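Local structure of TIR protein (Paracoccus denitrificans PD1222, 3H16) at residues G77-S82 against S107-I112. The protein is a bacterial TIR-domain protein, built on the flavodoxin-like alpha/beta fold shared by this family of signalling and defence modules. Numbering follows the deposited sequence.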
loop_
_atom_site.group_PDB
_atom_site.type_symbol
_atom_site.label_atom_id
_atom_site.label_comp_id
_atom_site.label_asym_id
_atom_site.label_seq_id
_atom_site.Cartn_x
_atom_site.Cartn_y
_atom_site.Cartn_z
ATOM N N GLY B 77 2.527 9.532 10.901
ATOM C CA GLY B 77 1.376 9.910 11.682
ATOM C C GLY B 77 0.244 9.027 11.227
ATOM O O GLY B 77 0.252 8.539 10.096
ATOM N N ILE B 78 -0.712 8.803 12.118
ATOM C CA ILE B 78 -1.893 7.990 11.835
ATOM C C ILE B 78 -3.089 8.886 12.121
ATOM O O ILE B 78 -3.061 9.688 13.061
ATOM C CB ILE B 78 -2.011 6.756 12.798
ATOM C CG1 ILE B 78 -0.986 5.686 12.453
ATOM C CG2 ILE B 78 -3.406 6.148 12.717
ATOM C CD1 ILE B 78 -0.993 4.539 13.452
ATOM N N VAL B 79 -4.129 8.780 11.307
ATOM C CA VAL B 79 -5.324 9.558 11.570
ATOM C C VAL B 79 -6.495 8.575 11.591
ATOM O O VAL B 79 -6.690 7.799 10.652
ATOM C CB VAL B 79 -5.540 10.684 10.514
ATOM C CG1 VAL B 79 -5.834 10.098 9.147
ATOM C CG2 VAL B 79 -6.675 11.576 10.944
ATOM N N VAL B 80 -7.237 8.563 12.694
ATOM C CA VAL B 80 -8.382 7.668 12.806
ATOM C C VAL B 80 -9.582 8.322 12.140
ATOM O O VAL B 80 -10.096 9.341 12.620
ATOM C CB VAL B 80 -8.725 7.362 14.273
ATOM C CG1 VAL B 80 -9.967 6.479 14.348
ATOM C CG2 VAL B 80 -7.555 6.669 14.933
ATOM N N LEU B 81 -10.013 7.752 11.017
ATOM C CA LEU B 81 -11.159 8.298 10.304
ATOM C C LEU B 81 -12.444 7.610 10.740
ATOM O O LEU B 81 -12.750 6.509 10.301
ATOM C CB LEU B 81 -10.973 8.162 8.788
ATOM C CG LEU B 81 -9.807 8.929 8.154
ATOM C CD1 LEU B 81 -9.877 8.791 6.644
ATOM C CD2 LEU B 81 -9.872 10.400 8.534
ATOM N N SER B 82 -13.191 8.269 11.616
ATOM C CA SER B 82 -14.455 7.730 12.109
ATOM C C SER B 82 -15.542 8.800 12.046
ATOM O O SER B 82 -15.273 9.971 11.760
ATOM C CB SER B 82 -14.301 7.296 13.556
ATOM O OG SER B 82 -14.147 8.445 14.374
ATOM N N SER B 107 2.973 8.531 1.768
ATOM C CA SER B 107 2.525 9.620 2.624
ATOM C C SER B 107 3.007 9.367 4.041
ATOM O O SER B 107 3.208 8.221 4.433
ATOM C CB SER B 107 0.997 9.710 2.611
ATOM O OG SER B 107 0.407 8.473 2.985
ATOM N N ARG B 108 3.205 10.435 4.804
ATOM C CA ARG B 108 3.655 10.282 6.182
ATOM C C ARG B 108 2.451 10.210 7.103
ATOM O O ARG B 108 2.590 10.069 8.315
ATOM C CB ARG B 108 4.570 11.442 6.592
ATOM C CG ARG B 108 5.964 11.397 5.974
ATOM C CD ARG B 108 6.796 12.582 6.430
ATOM N NE ARG B 108 7.131 12.507 7.848
ATOM C CZ ARG B 108 7.596 13.530 8.558
ATOM N NH1 ARG B 108 7.774 14.709 7.981
ATOM N NH2 ARG B 108 7.893 13.373 9.841
ATOM N N ILE B 109 1.264 10.309 6.519
ATOM C CA ILE B 109 0.038 10.221 7.292
ATOM C C ILE B 109 -0.786 9.037 6.801
ATOM O O ILE B 109 -1.307 9.030 5.683
ATOM C CB ILE B 109 -0.790 11.511 7.193
ATOM C CG1 ILE B 109 -0.005 12.664 7.815
ATOM C CG2 ILE B 109 -2.113 11.342 7.925
ATOM C CD1 ILE B 109 -0.748 13.974 7.812
ATOM N N LEU B 110 -0.882 8.027 7.657
ATOM C CA LEU B 110 -1.616 6.820 7.347
ATOM C C LEU B 110 -2.987 6.882 7.972
ATOM O O LEU B 110 -3.128 7.036 9.189
ATOM C CB LEU B 110 -0.849 5.605 7.868
ATOM C CG LEU B 110 0.606 5.529 7.385
ATOM C CD1 LEU B 110 1.264 4.292 7.939
ATOM C CD2 LEU B 110 0.646 5.498 5.861
ATOM N N PRO B 111 -4.029 6.799 7.141
ATOM C CA PRO B 111 -5.401 6.845 7.653
ATOM C C PRO B 111 -5.914 5.448 7.994
ATOM O O PRO B 111 -5.506 4.457 7.383
ATOM C CB PRO B 111 -6.176 7.469 6.492
ATOM C CG PRO B 111 -5.496 6.868 5.306
ATOM C CD PRO B 111 -4.008 6.948 5.673
ATOM N N ILE B 112 -6.804 5.370 8.971
ATOM C CA ILE B 112 -7.386 4.096 9.363
ATOM C C ILE B 112 -8.888 4.310 9.476
ATOM O O ILE B 112 -9.340 5.034 10.367
ATOM C CB ILE B 112 -6.865 3.619 10.732
ATOM C CG1 ILE B 112 -5.356 3.405 10.680
ATOM C CG2 ILE B 112 -7.560 2.334 11.130
ATOM C CD1 ILE B 112 -4.783 2.847 11.978
#
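Ile-78 and Ile-112 meet on one face of a parallel strand pair, where CD1 of Ile-112 reaches obliquely back along the sheet to CG2 of Ile-78, 3.7 Å away. That methyl lies anti to the backbone N of Ile-78 and, with CG1 beside the N (chi1 -73°), projects forward along its strand toward Val-80. Leu-110 shares this face, and helices 32-45 and 141-153 cover it. On the other face Val-79 directs CG1 across Pro-111, 3.8 Å from its CB, and also touches CG2 of Ile-109 at 4.1 Å. The same proline CB receives CD1 of Leu-81 at 3.9 Å, the leucine running next to the ring in a matching direction. A ladder of five backbone bonds joins the strands, from Gly-77 N to Arg-108 O through to Leu-81 N with Ile-112 O. Lacking an N-H, Pro-111 still fits because its nitrogen falls outside this ladder; its neighbours Leu-110 and Ile-112 supply the donors to Gly-77 O and Val-79 O. The two strand-segment axes are inclined by 26°, the twist of a parallel sheet. Flanked by strands 21-28 and 134-135, the pair forms the buried middle of the five-stranded parallel sheet, order 2-1-3-4-5, characteristic of the TIR domain.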